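Polycomb protein Pcl (Drosophila melanogaster, PDB 5OQD) binds chromatin and DNA as a component of the early-embryonic Esc/E(z) complex, which methylates histone H3 and so represses homeotic genes. Local coordinates at residues 88-101 against 171-184. Sequence-based numbering, arbitrary orientation.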
loop_
_atom_site.group_PDB
_atom_site.type_symbol
_atom_site.label_atom_id
_atom_site.label_comp_id
_atom_site.label_asym_id
_atom_site.label_seq_id
_atom_site.Cartn_x
_atom_site.Cartn_y
_atom_site.Cartn_z
ATOM N N MET B 88 -3.593 -8.049 1.731
ATOM C CA MET B 88 -2.205 -8.499 1.764
ATOM C C MET B 88 -1.567 -8.214 3.119
ATOM O O MET B 88 -1.971 -7.290 3.825
ATOM C CB MET B 88 -1.385 -7.820 0.664
ATOM C CG MET B 88 -1.798 -8.158 -0.757
ATOM S SD MET B 88 -0.809 -7.230 -1.949
ATOM C CE MET B 88 -1.436 -7.868 -3.496
ATOM N N GLN B 89 -0.570 -9.016 3.479
ATOM C CA GLN B 89 0.248 -8.728 4.650
ATOM C C GLN B 89 1.460 -7.924 4.203
ATOM O O GLN B 89 2.241 -8.379 3.365
ATOM C CB GLN B 89 0.673 -10.016 5.357
ATOM C CG GLN B 89 1.402 -9.791 6.673
ATOM C CD GLN B 89 1.554 -11.067 7.480
ATOM O OE1 GLN B 89 2.399 -11.911 7.178
ATOM N NE2 GLN B 89 0.730 -11.217 8.510
ATOM N N ILE B 90 1.624 -6.739 4.772
ATOM C CA ILE B 90 2.626 -5.797 4.310
ATOM C C ILE B 90 3.776 -5.612 5.283
ATOM O O ILE B 90 3.616 -5.742 6.482
ATOM C CB ILE B 90 2.010 -4.423 4.011
ATOM C CG1 ILE B 90 1.642 -3.715 5.305
ATOM C CG2 ILE B 90 0.789 -4.574 3.132
ATOM C CD1 ILE B 90 1.556 -2.221 5.156
ATOM N N GLU B 91 4.948 -5.350 4.729
ATOM C CA GLU B 91 6.153 -5.073 5.492
ATOM C C GLU B 91 6.302 -3.619 5.934
ATOM O O GLU B 91 5.505 -2.761 5.577
ATOM C CB GLU B 91 7.388 -5.536 4.730
ATOM C CG GLU B 91 7.906 -6.884 5.198
ATOM C CD GLU B 91 8.889 -6.768 6.349
ATOM O OE1 GLU B 91 8.712 -5.878 7.203
ATOM O OE2 GLU B 91 9.846 -7.566 6.398
ATOM N N TRP B 92 7.338 -3.364 6.724
ATOM C CA TRP B 92 7.631 -2.038 7.253
ATOM C C TRP B 92 7.892 -1.015 6.160
ATOM O O TRP B 92 7.533 0.137 6.296
ATOM C CB TRP B 92 8.805 -2.090 8.230
ATOM C CG TRP B 92 8.411 -2.623 9.552
ATOM C CD1 TRP B 92 8.922 -3.709 10.180
ATOM C CD2 TRP B 92 7.395 -2.104 10.408
ATOM N NE1 TRP B 92 8.292 -3.900 11.376
ATOM C CE2 TRP B 92 7.349 -2.923 11.540
ATOM C CE3 TRP B 92 6.518 -1.024 10.327
ATOM C CZ2 TRP B 92 6.465 -2.700 12.579
ATOM C CZ3 TRP B 92 5.647 -0.806 11.358
ATOM C CH2 TRP B 92 5.623 -1.636 12.469
ATOM N N VAL B 93 8.538 -1.427 5.083
ATOM C CA VAL B 93 8.805 -0.511 3.993
ATOM C C VAL B 93 7.494 0.004 3.420
ATOM O O VAL B 93 7.386 1.164 3.059
ATOM C CB VAL B 93 9.626 -1.176 2.876
ATOM C CG1 VAL B 93 8.987 -2.481 2.451
ATOM C CG2 VAL B 93 9.761 -0.245 1.690
ATOM N N ASP B 94 6.507 -0.874 3.323
ATOM C CA ASP B 94 5.180 -0.497 2.860
ATOM C C ASP B 94 4.495 0.499 3.795
ATOM O O ASP B 94 3.855 1.438 3.351
ATOM C CB ASP B 94 4.318 -1.741 2.659
ATOM C CG ASP B 94 4.993 -2.779 1.790
ATOM O OD1 ASP B 94 5.638 -2.398 0.805
ATOM O OD2 ASP B 94 4.878 -3.976 2.091
ATOM N N VAL B 95 4.644 0.287 5.093
ATOM C CA VAL B 95 4.121 1.199 6.103
ATOM C C VAL B 95 4.789 2.569 6.002
ATOM O O VAL B 95 4.121 3.603 6.067
ATOM C CB VAL B 95 4.329 0.633 7.520
ATOM C CG1 VAL B 95 3.958 1.670 8.570
ATOM C CG2 VAL B 95 3.522 -0.640 7.704
ATOM N N LEU B 96 6.107 2.563 5.833
ATOM C CA LEU B 96 6.877 3.798 5.729
ATOM C C LEU B 96 6.534 4.576 4.463
ATOM O O LEU B 96 6.414 5.801 4.494
ATOM C CB LEU B 96 8.376 3.494 5.765
ATOM C CG LEU B 96 8.943 3.063 7.117
ATOM C CD1 LEU B 96 10.373 2.566 6.972
ATOM C CD2 LEU B 96 8.870 4.210 8.112
ATOM N N HIS B 97 6.380 3.864 3.350
ATOM C CA HIS B 97 6.031 4.503 2.087
ATOM C C HIS B 97 4.624 5.089 2.166
ATOM O O HIS B 97 4.381 6.192 1.682
ATOM C CB HIS B 97 6.135 3.512 0.923
ATOM C CG HIS B 97 6.198 4.166 -0.422
ATOM N ND1 HIS B 97 7.057 3.745 -1.415
ATOM C CD2 HIS B 97 5.511 5.213 -0.939
ATOM C CE1 HIS B 97 6.899 4.506 -2.484
ATOM N NE2 HIS B 97 5.967 5.404 -2.220
ATOM N N ILE B 98 3.707 4.347 2.779
ATOM C CA ILE B 98 2.347 4.829 3.006
ATOM C C ILE B 98 2.362 6.078 3.882
ATOM O O ILE B 98 1.656 7.050 3.610
ATOM C CB ILE B 98 1.466 3.745 3.664
ATOM C CG1 ILE B 98 1.073 2.680 2.638
ATOM C CG2 ILE B 98 0.213 4.360 4.275
ATOM C CD1 ILE B 98 0.297 1.522 3.232
ATOM N N ALA B 99 3.183 6.046 4.928
ATOM C CA ALA B 99 3.300 7.169 5.851
ATOM C C ALA B 99 3.795 8.426 5.144
ATOM O O ALA B 99 3.195 9.492 5.264
ATOM C CB ALA B 99 4.226 6.810 7.005
ATOM N N LEU B 100 4.890 8.291 4.401
ATOM C CA LEU B 100 5.496 9.426 3.714
ATOM C C LEU B 100 4.631 9.940 2.564
ATOM O O LEU B 100 4.690 11.118 2.214
ATOM C CB LEU B 100 6.883 9.046 3.192
ATOM C CG LEU B 100 7.946 8.778 4.262
ATOM C CD1 LEU B 100 9.233 8.276 3.633
ATOM C CD2 LEU B 100 8.206 10.034 5.077
ATOM N N TYR B 101 3.830 9.055 1.980
ATOM C CA TYR B 101 2.981 9.424 0.851
ATOM C C TYR B 101 1.773 10.238 1.304
ATOM O O TYR B 101 1.380 11.201 0.646
ATOM C CB TYR B 101 2.524 8.172 0.096
ATOM C CG TYR B 101 1.799 8.456 -1.199
ATOM C CD1 TYR B 101 2.484 8.914 -2.317
ATOM C CD2 TYR B 101 0.431 8.251 -1.309
ATOM C CE1 TYR B 101 1.824 9.169 -3.503
ATOM C CE2 TYR B 101 -0.237 8.500 -2.493
ATOM C CZ TYR B 101 0.464 8.959 -3.586
ATOM O OH TYR B 101 -0.196 9.212 -4.766
ATOM N N TYR B 171 13.510 12.147 6.657
ATOM C CA TYR B 171 13.309 11.246 5.538
ATOM C C TYR B 171 12.260 11.752 4.566
ATOM O O TYR B 171 11.362 12.488 4.930
ATOM C CB TYR B 171 12.944 9.852 6.033
ATOM C CG TYR B 171 14.038 9.214 6.841
ATOM C CD1 TYR B 171 15.086 8.564 6.226
ATOM C CD2 TYR B 171 14.032 9.280 8.221
ATOM C CE1 TYR B 171 16.094 7.989 6.961
ATOM C CE2 TYR B 171 15.035 8.707 8.963
ATOM C CZ TYR B 171 16.062 8.063 8.325
ATOM O OH TYR B 171 17.061 7.491 9.062
ATOM N N ALA B 172 12.395 11.344 3.317
ATOM C CA ALA B 172 11.460 11.720 2.270
ATOM C C ALA B 172 11.538 10.725 1.123
ATOM O O ALA B 172 12.563 10.073 0.925
ATOM C CB ALA B 172 11.749 13.128 1.774
ATOM N N LEU B 173 10.447 10.602 0.375
ATOM C CA LEU B 173 10.445 9.780 -0.826
ATOM C C LEU B 173 11.378 10.399 -1.856
ATOM O O LEU B 173 11.341 11.609 -2.083
ATOM C CB LEU B 173 9.031 9.646 -1.394
ATOM C CG LEU B 173 8.015 8.856 -0.568
ATOM C CD1 LEU B 173 6.622 8.999 -1.167
ATOM C CD2 LEU B 173 8.414 7.396 -0.491
ATOM N N ARG B 174 12.223 9.577 -2.468
ATOM C CA ARG B 174 13.164 10.080 -3.461
ATOM C C ARG B 174 12.423 10.502 -4.721
ATOM O O ARG B 174 12.900 11.339 -5.487
ATOM C CB ARG B 174 14.227 9.030 -3.785
ATOM C CG ARG B 174 15.425 9.586 -4.535
ATOM C CD ARG B 174 16.522 8.551 -4.691
ATOM N NE ARG B 174 17.024 8.073 -3.406
ATOM C CZ ARG B 174 17.958 8.691 -2.690
ATOM N NH1 ARG B 174 18.493 9.822 -3.127
ATOM N NH2 ARG B 174 18.354 8.179 -1.533
ATOM N N HIS B 175 11.246 9.923 -4.919
ATOM C CA HIS B 175 10.426 10.229 -6.080
ATOM C C HIS B 175 8.958 10.358 -5.681
ATOM O O HIS B 175 8.578 10.019 -4.562
ATOM C CB HIS B 175 10.616 9.161 -7.155
ATOM C CG HIS B 175 12.045 8.973 -7.562
ATOM N ND1 HIS B 175 12.645 9.732 -8.544
ATOM C CD2 HIS B 175 12.999 8.128 -7.105
ATOM C CE1 HIS B 175 13.903 9.355 -8.683
ATOM N NE2 HIS B 175 14.144 8.383 -7.821
ATOM N N SER B 176 8.140 10.849 -6.605
ATOM C CA SER B 176 6.767 11.240 -6.298
ATOM C C SER B 176 5.796 10.072 -6.128
ATOM O O SER B 176 4.734 10.228 -5.524
ATOM C CB SER B 176 6.240 12.170 -7.393
ATOM O OG SER B 176 6.266 11.528 -8.657
ATOM N N GLY B 177 6.162 8.911 -6.658
ATOM C CA GLY B 177 5.253 7.780 -6.736
ATOM C C GLY B 177 4.684 7.246 -5.433
ATOM O O GLY B 177 5.229 7.493 -4.359
ATOM N N PRO B 178 3.568 6.508 -5.533
ATOM C CA PRO B 178 2.881 5.814 -4.440
ATOM C C PRO B 178 3.616 4.530 -4.050
ATOM O O PRO B 178 4.580 4.174 -4.728
ATOM C CB PRO B 178 1.504 5.511 -5.041
ATOM C CG PRO B 178 1.770 5.351 -6.483
ATOM C CD PRO B 178 2.849 6.349 -6.811
ATOM N N PRO B 179 3.188 3.856 -2.965
ATOM C CA PRO B 179 3.819 2.595 -2.556
ATOM C C PRO B 179 3.919 1.561 -3.676
ATOM O O PRO B 179 2.979 1.387 -4.451
ATOM C CB PRO B 179 2.893 2.093 -1.447
ATOM C CG PRO B 179 2.370 3.333 -0.831
ATOM C CD PRO B 179 2.214 4.322 -1.960
ATOM N N HIS B 180 5.075 0.917 -3.769
ATOM C CA HIS B 180 5.230 -0.153 -4.721
ATOM C C HIS B 180 4.327 -1.274 -4.250
ATOM O O HIS B 180 4.330 -1.642 -3.075
ATOM C CB HIS B 180 6.682 -0.626 -4.773
ATOM C CG HIS B 180 7.633 0.400 -5.307
ATOM N ND1 HIS B 180 8.165 1.400 -4.522
ATOM C CD2 HIS B 180 8.147 0.581 -6.546
ATOM C CE1 HIS B 180 8.967 2.154 -5.254
ATOM N NE2 HIS B 180 8.972 1.677 -6.488
ATOM N N ILE B 181 3.560 -1.822 -5.179
ATOM C CA ILE B 181 2.733 -2.992 -4.908
ATOM C C ILE B 181 2.871 -4.015 -6.031
ATOM O O ILE B 181 2.755 -3.668 -7.205
ATOM C CB ILE B 181 1.251 -2.599 -4.736
ATOM C CG1 ILE B 181 1.113 -1.566 -3.617
ATOM C CG2 ILE B 181 0.390 -3.822 -4.452
ATOM C CD1 ILE B 181 -0.311 -1.187 -3.305
ATOM N N PRO B 182 3.135 -5.282 -5.673
ATOM C CA PRO B 182 3.296 -6.337 -6.679
ATOM C C PRO B 182 2.017 -6.587 -7.470
ATOM O O PRO B 182 0.937 -6.701 -6.890
ATOM C CB PRO B 182 3.673 -7.566 -5.843
ATOM C CG PRO B 182 3.141 -7.278 -4.483
ATOM C CD PRO B 182 3.301 -5.798 -4.304
ATOM N N LYS B 183 2.147 -6.665 -8.789
ATOM C CA LYS B 183 1.007 -6.921 -9.659
ATOM C C LYS B 183 0.632 -8.394 -9.653
ATOM O O LYS B 183 1.491 -9.265 -9.788
ATOM C CB LYS B 183 1.307 -6.468 -11.088
ATOM C CG LYS B 183 1.124 -4.983 -11.321
ATOM C CD LYS B 183 -0.342 -4.612 -11.455
ATOM C CE LYS B 183 -0.493 -3.220 -12.046
ATOM N NZ LYS B 183 -1.856 -2.659 -11.850
ATOM N N VAL B 184 -0.658 -8.664 -9.497
ATOM C CA VAL B 184 -1.158 -10.030 -9.510
ATOM C C VAL B 184 -2.095 -10.243 -10.694
ATOM O O VAL B 184 -3.231 -9.770 -10.691
ATOM C CB VAL B 184 -1.894 -10.373 -8.202
ATOM C CG1 VAL B 184 -2.217 -11.854 -8.149
ATOM C CG2 VAL B 184 -1.049 -9.972 -7.005
HETATM O O HOH W 1 6.058 0.167 -1.172
#
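The imidazole of His97 fills a slot in the chain that leaves strand 171-173 and runs back along helix 92-101. Leu173 CD2 lies over one ring face in a CH-pi contact, 3.6 Å from the centroid of the His97 ring, and Pro179 CA makes another over the opposite face, 3.4 Å from that centroid. With CG anti to the backbone N (chi1 -163°), the ring is turned into this gap, and its NE2 donates a nearly linear hydrogen bond to Gly177 O (3.1 Å, 171°). The acceptor lies in the imidazole plane, although the donor stands well above the plane of the Gly177 carbonyl (39°), not on a lone pair.

One turn on, Tyr101 lies alongside Pro178, whose CA rests over the phenol face toward its rim, while Ser176 O comes to the ring edge. Tyr101 OH is hydrogen-bonded to Asp39. Leu100 CB packs on Leu173 CG at 3.9 Å, and Pro179 CG fits between His97 CD2 and Ile98 CG1. On the 171-184 side, leucine and proline surfaces make most of the fit. Near the helix start, a water donates to both Asp94 OD1 and His180 O. Ahead of the helix, the outstretched Met88 side chain runs alongside Val184 in the opposite sense, CE to CG2 at 4.1 Å.

The returning 174-184 chain thus lies along the winged-helix domain on its way toward the PHD finger. One direct hydrogen bond at the edge of the His97 ring, together with aliphatic carbon over both faces, probably fixes its rotation. As donor, NE2 carries a proton; His180 ND1, 4.0 Å from His97 ND1, would probably disfavour both rings being charged.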